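Local coordinates for BILBO1_N domain-containing protein (Trypanosoma brucei equiperdum, PDB 7A1I), which is of uncharacterised function but carries, in the N-terminal piece crystallised here, a BILBO1-type N-terminal domain with a ubiquitin-like fold, probably used in protein binding, at residues A[7-12]-A[18-23]; A[42-47]-A[54-59]. One frame throughout, in Å; residues are numbered along the deposited sequence.

Interaction 1: A[7-12]-A[18-23]; sequences SICVAT and KVNLRF
Ile8, Val10 and Thr12 exchange paired backbone hydrogen bonds with Phe23, Leu21 and Val19, six in all, in the antiparallel beta hairpin that opens this ubiquitin-like fold. Of these, Val10 N to Leu21 O is 2.8 Å long. On the face that carries Val10, Val19, Leu21 and Phe23, apolar side chains turn to helix 32-50. There Val10 CG2 meets Phe23 CD1 at 4.1 Å, at the edge of the ring; with CG1 of the branched valine anti to the backbone N (chi1 -177°), CG2 falls beside that nitrogen and faces the ring.

The other face is more polar. Small Ala11 leaves room for Asn20, whose OD1 lies 3.5 Å from Ala11 CB. Although OD1 also sits near Val10 O, both are acceptors; OD1 is bonded by Gln85 of the neighbouring strand, while the amide nitrogen reaches Pro101 O. Next along, the arginine's aliphatic stem covers the partly exposed cysteine, with Arg22 CG 3.7 Å from Cys9 SG. Beyond the stem, the guanidinium pairs with Glu105. The bend at chi2 (-89°) helps bring Arg22 CD to 3.2 Å from Ser7 OG.

Interaction 2: A[42-47]-A[54-59]; sequences AFNNYF and RAFAVN
Phe56 lies against Phe43 and Phe47, one helical turn apart, and the three form an aromatic cluster between helix 32-50 of the ubiquitin-like fold and the extended loop that follows it. Phe43 and Phe56 run side by side and point the same way. The methylene of Phe43, rather than its ring, covers one face of Phe56 in a CH-pi contact: Phe43 CB stands 3.6 Å from the centroid of the Phe56 ring, close to its normal. The two rings themselves are inclined at 48°, with Phe43 CD1 3.7 Å from Phe56 CZ.

Against Phe47 the geometry changes to a T-shaped pair, the planes at 87° and the edge of Phe56 directed at the face of Phe47. Phe56 CD1 approaches Phe47 CZ to 4.0 Å, and Phe56 CB rests over the rim of the same Phe47 face. With CG anti to its backbone N (chi1 173°), Phe56 points its large flat ring in toward the helix, where one face takes Phe43 and an edge takes Phe47. Phe47 also turns its edge to the loop backbone, CD2 lying 3.5 Å from Arg54 O, a carbonyl that Arg48 hydrogen-bonds.

Asparagine suits the margin of this cluster, since a single amide can serve both polar groups of one backbone residue. Asn44 ND2 gives a bond to Phe56 O at 3.0 Å and another to Thr40 O in its own helix. In return Phe56 N donates to Asn44 OD1 at 2.8 Å, from above the plane of the amide carbonyl.

The two contacts follow one another in the chain: interaction 1 closes the hairpin of strands 6-14 and 17-25 before helix 32-50 and its trailing loop form interaction 2. Their centres are 13 Å apart, yet the helix lies across one face of the sheet and the two meet directly. Leu21 CD1 packs on Phe43 CE2 at 3.4 Å, and Val19 CG2 on Tyr46 CE1 at 3.5 Å, while Thr12 OG1, which is hydrogen-bonded to Leu88 O, touches Phe56 CE1. The helix packed on the sheet is as in ubiquitin relatives; here the loop adds Phe56 to that hydrophobic core, then leads into strand 60-65, which continues the sheet beyond strand 84-89.

Interaction 1: A[7-12]-A[18-23]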
loop_
_atom_site.group_PDB
_atom_site.type_symbol
_atom_site.label_atom_id
_atom_site.label_comp_id
_atom_site.label_asym_id
_atom_site.label_seq_id
_atom_site.Cartn_x
_atom_site.Cartn_y
_atom_site.Cartn_z
ATOM N N SER A 7 -4.880 -1.294 12.134
ATOM C CA SER A 7 -3.627 -1.037 11.430
ATOM C C SER A 7 -3.672 -1.637 10.024
ATOM O O SER A 7 -3.772 -2.857 9.869
ATOM C CB SER A 7 -2.452 -1.607 12.226
ATOM O OG SER A 7 -1.326 -1.829 11.393
ATOM N N ILE A 8 -3.553 -0.791 9.002
ATOM C CA ILE A 8 -3.482 -1.247 7.617
ATOM C C ILE A 8 -2.100 -0.889 7.073
ATOM O O ILE A 8 -1.662 0.261 7.193
ATOM C CB ILE A 8 -4.572 -0.609 6.736
ATOM C CG1 ILE A 8 -5.979 -0.731 7.360
ATOM C CG2 ILE A 8 -4.521 -1.211 5.324
ATOM C CD1 ILE A 8 -6.605 -2.101 7.244
ATOM N N CYS A 9 -1.407 -1.869 6.497
ATOM C CA CYS A 9 -0.163 -1.613 5.786
ATOM C C CYS A 9 -0.426 -1.561 4.289
ATOM O O CYS A 9 -1.287 -2.283 3.769
ATOM C CB CYS A 9 0.896 -2.673 6.071
ATOM S SG CYS A 9 1.474 -2.718 7.761
ATOM N N VAL A 10 0.310 -0.684 3.614
ATOM C CA VAL A 10 0.157 -0.411 2.192
ATOM C C VAL A 10 1.549 -0.395 1.586
ATOM O O VAL A 10 2.422 0.335 2.071
ATOM C CB VAL A 10 -0.542 0.924 1.935
ATOM C CG1 VAL A 10 -0.740 1.125 0.451
ATOM C CG2 VAL A 10 -1.912 0.945 2.678
ATOM N N ALA A 11 1.781 -1.231 0.571
ATOM C CA ALA A 11 3.118 -1.307 -0.026
ATOM C C ALA A 11 3.014 -1.021 -1.518
ATOM O O ALA A 11 1.922 -1.051 -2.100
ATOM C CB ALA A 11 3.781 -2.671 0.225
ATOM N N THR A 12 4.151 -0.653 -2.107
ATOM C CA THR A 12 4.229 -0.358 -3.538
ATOM C C THR A 12 5.694 -0.425 -3.964
ATOM O O THR A 12 6.592 -0.524 -3.132
ATOM C CB THR A 12 3.600 1.012 -3.871
ATOM O OG1 THR A 12 3.319 1.116 -5.282
ATOM C CG2 THR A 12 4.477 2.171 -3.425
ATOM N N LYS A 18 10.648 -2.644 -2.752
ATOM C CA LYS A 18 9.307 -2.517 -2.178
ATOM C C LYS A 18 9.341 -1.617 -0.946
ATOM O O LYS A 18 10.233 -1.749 -0.102
ATOM C CB LYS A 18 8.708 -3.881 -1.829
ATOM C CG LYS A 18 8.807 -4.896 -2.960
ATOM C CD LYS A 18 8.130 -4.406 -4.231
ATOM C CE LYS A 18 8.458 -5.336 -5.401
ATOM N NZ LYS A 18 7.770 -4.950 -6.671
ATOM N N VAL A 19 8.399 -0.674 -0.871
ATOM C CA VAL A 19 8.273 0.245 0.259
ATOM C C VAL A 19 6.919 -0.005 0.918
ATOM O O VAL A 19 5.893 -0.061 0.229
ATOM C CB VAL A 19 8.372 1.720 -0.167
ATOM C CG1 VAL A 19 8.193 2.637 1.051
ATOM C CG2 VAL A 19 9.685 1.991 -0.832
ATOM N N ASN A 20 6.921 -0.145 2.244
ATOM C CA ASN A 20 5.742 -0.502 3.020
ATOM C C ASN A 20 5.505 0.568 4.082
ATOM O O ASN A 20 6.444 0.961 4.778
ATOM C CB ASN A 20 5.949 -1.881 3.665
ATOM C CG ASN A 20 4.652 -2.531 4.099
ATOM O OD1 ASN A 20 3.582 -2.122 3.694
ATOM N ND2 ASN A 20 4.755 -3.556 4.932
ATOM N N LEU A 21 4.256 1.049 4.180
ATOM C CA LEU A 21 3.812 2.060 5.137
ATOM C C LEU A 21 2.664 1.535 5.997
ATOM O O LEU A 21 1.765 0.848 5.502
ATOM C CB LEU A 21 3.312 3.328 4.426
ATOM C CG LEU A 21 4.260 3.995 3.436
ATOM C CD1 LEU A 21 3.592 5.204 2.795
ATOM C CD2 LEU A 21 5.545 4.394 4.134
ATOM N N ARG A 22 2.657 1.898 7.276
ATOM C CA ARG A 22 1.581 1.519 8.185
ATOM C C ARG A 22 0.735 2.741 8.505
ATOM O O ARG A 22 1.278 3.800 8.847
ATOM C CB ARG A 22 2.137 0.907 9.474
ATOM C CG ARG A 22 1.129 0.066 10.236
ATOM C CD ARG A 22 0.318 0.877 11.217
ATOM N NE ARG A 22 1.161 1.488 12.237
ATOM C CZ ARG A 22 1.464 0.898 13.387
ATOM N NH1 ARG A 22 0.988 -0.312 13.654
ATOM N NH2 ARG A 22 2.233 1.520 14.270
ATOM N N PHE A 23 -0.590 2.579 8.437
ATOM C CA PHE A 23 -1.552 3.603 8.821
ATOM C C PHE A 23 -2.430 3.075 9.947
ATOM O O PHE A 23 -2.879 1.923 9.909
ATOM C CB PHE A 23 -2.432 4.018 7.632
ATOM C CG PHE A 23 -1.668 4.689 6.531
ATOM C CD1 PHE A 23 -1.319 3.989 5.383
ATOM C CD2 PHE A 23 -1.292 6.021 6.644
ATOM C CE1 PHE A 23 -0.596 4.608 4.369
ATOM C CE2 PHE A 23 -0.562 6.645 5.642
ATOM C CZ PHE A 23 -0.216 5.948 4.504
#

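Interaction 2: A[42-47]-A[54-59]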
loop_
_atom_site.group_PDB
_atom_site.type_symbol
_atom_site.label_atom_id
_atom_site.label_comp_id
_atom_site.label_asym_id
_atom_site.label_seq_id
_atom_site.Cartn_x
_atom_site.Cartn_y
_atom_site.Cartn_z
ATOM N N ALA A 42 0.944 9.975 0.697
ATOM C CA ALA A 42 2.134 9.520 1.409
ATOM C C ALA A 42 3.225 9.078 0.449
ATOM O O ALA A 42 4.401 9.386 0.663
ATOM C CB ALA A 42 1.784 8.380 2.364
ATOM N N PHE A 43 2.868 8.353 -0.607
ATOM C CA PHE A 43 3.896 7.876 -1.518
ATOM C C PHE A 43 4.380 8.972 -2.453
ATOM O O PHE A 43 5.551 8.956 -2.853
ATOM C CB PHE A 43 3.398 6.678 -2.324
ATOM C CG PHE A 43 3.382 5.400 -1.545
ATOM C CD1 PHE A 43 2.224 4.632 -1.480
ATOM C CD2 PHE A 43 4.514 4.971 -0.874
ATOM C CE1 PHE A 43 2.200 3.455 -0.753
ATOM C CE2 PHE A 43 4.502 3.793 -0.152
ATOM C CZ PHE A 43 3.339 3.033 -0.086
ATOM N N ASN A 44 3.539 9.947 -2.798
ATOM C CA ASN A 44 4.082 11.086 -3.522
ATOM C C ASN A 44 5.111 11.832 -2.673
ATOM O O ASN A 44 6.178 12.208 -3.173
ATOM C CB ASN A 44 2.960 12.010 -3.971
ATOM C CG ASN A 44 2.423 11.643 -5.334
ATOM O OD1 ASN A 44 3.094 11.842 -6.339
ATOM N ND2 ASN A 44 1.192 11.108 -5.377
ATOM N N ASN A 45 4.832 12.022 -1.378
ATOM C CA ASN A 45 5.835 12.655 -0.520
ATOM C C ASN A 45 7.070 11.775 -0.356
ATOM O O ASN A 45 8.200 12.279 -0.270
ATOM C CB ASN A 45 5.241 12.983 0.847
ATOM C CG ASN A 45 4.403 14.245 0.825
ATOM O OD1 ASN A 45 4.651 15.145 0.025
ATOM N ND2 ASN A 45 3.396 14.308 1.692
ATOM N N TYR A 46 6.882 10.458 -0.294
ATOM C CA TYR A 46 8.035 9.567 -0.212
ATOM C C TYR A 46 8.913 9.686 -1.457
ATOM O O TYR A 46 10.122 9.931 -1.351
ATOM C CB TYR A 46 7.562 8.126 -0.004
ATOM C CG TYR A 46 8.705 7.149 0.179
ATOM C CD1 TYR A 46 9.157 6.367 -0.888
ATOM C CD2 TYR A 46 9.336 7.014 1.402
ATOM C CE1 TYR A 46 10.228 5.480 -0.722
ATOM C CE2 TYR A 46 10.397 6.125 1.574
ATOM C CZ TYR A 46 10.821 5.352 0.508
ATOM O OH TYR A 46 11.869 4.475 0.682
ATOM N N PHE A 47 8.302 9.610 -2.642
ATOM C CA PHE A 47 9.034 9.806 -3.894
ATOM C C PHE A 47 9.791 11.126 -3.891
ATOM O O PHE A 47 10.947 11.182 -4.337
ATOM C CB PHE A 47 8.086 9.776 -5.102
ATOM C CG PHE A 47 7.724 8.390 -5.591
ATOM C CD1 PHE A 47 7.887 7.275 -4.784
ATOM C CD2 PHE A 47 7.241 8.214 -6.890
ATOM C CE1 PHE A 47 7.550 5.999 -5.254
ATOM C CE2 PHE A 47 6.893 6.949 -7.368
ATOM C CZ PHE A 47 7.045 5.838 -6.549
ATOM N N ARG A 54 8.936 11.775 -10.863
ATOM C CA ARG A 54 7.635 11.363 -11.374
ATOM C C ARG A 54 6.626 11.234 -10.236
ATOM O O ARG A 54 6.976 10.966 -9.085
ATOM C CB ARG A 54 7.737 10.046 -12.139
ATOM C CG ARG A 54 7.960 8.837 -11.267
ATOM C CD ARG A 54 8.196 7.584 -12.106
ATOM N NE ARG A 54 8.461 6.425 -11.257
ATOM C CZ ARG A 54 9.679 6.038 -10.894
ATOM N NH1 ARG A 54 10.741 6.715 -11.313
ATOM N NH2 ARG A 54 9.834 4.978 -10.108
ATOM N N ALA A 55 5.363 11.441 -10.570
ATOM C CA ALA A 55 4.296 11.349 -9.586
ATOM C C ALA A 55 3.935 9.893 -9.305
ATOM O O ALA A 55 4.121 9.011 -10.147
ATOM C CB ALA A 55 3.058 12.102 -10.073
ATOM N N PHE A 56 3.467 9.639 -8.082
ATOM C CA PHE A 56 2.904 8.343 -7.735
ATOM C C PHE A 56 1.403 8.328 -8.004
ATOM O O PHE A 56 0.689 9.271 -7.648
ATOM C CB PHE A 56 3.172 8.005 -6.264
ATOM C CG PHE A 56 2.480 6.756 -5.817
ATOM C CD1 PHE A 56 3.091 5.511 -5.968
ATOM C CD2 PHE A 56 1.202 6.818 -5.257
ATOM C CE1 PHE A 56 2.437 4.355 -5.576
ATOM C CE2 PHE A 56 0.553 5.679 -4.861
ATOM C CZ PHE A 56 1.168 4.437 -5.019
ATOM N N ALA A 57 0.914 7.239 -8.595
ATOM C CA ALA A 57 -0.527 7.051 -8.726
ATOM C C ALA A 57 -0.859 5.564 -8.709
ATOM O O ALA A 57 -0.042 4.719 -9.089
ATOM C CB ALA A 57 -1.075 7.691 -10.005
ATOM N N VAL A 58 -2.076 5.250 -8.272
ATOM C CA VAL A 58 -2.570 3.877 -8.234
ATOM C C VAL A 58 -3.418 3.616 -9.467
ATOM O O VAL A 58 -4.347 4.385 -9.763
ATOM C CB VAL A 58 -3.383 3.615 -6.954
ATOM C CG1 VAL A 58 -3.956 2.195 -6.957
ATOM C CG2 VAL A 58 -2.519 3.829 -5.736
ATOM N N ASN A 59 -3.114 2.534 -10.201
ATOM C CA ASN A 59 -4.057 2.090 -11.221
ATOM C C ASN A 59 -4.677 0.725 -10.923
ATOM O O ASN A 59 -5.611 0.327 -11.633
ATOM C CB ASN A 59 -3.430 2.134 -12.639
ATOM C CG ASN A 59 -2.363 1.085 -12.878
ATOM O OD1 ASN A 59 -1.745 0.569 -11.953
ATOM N ND2 ASN A 59 -2.119 0.793 -14.153
#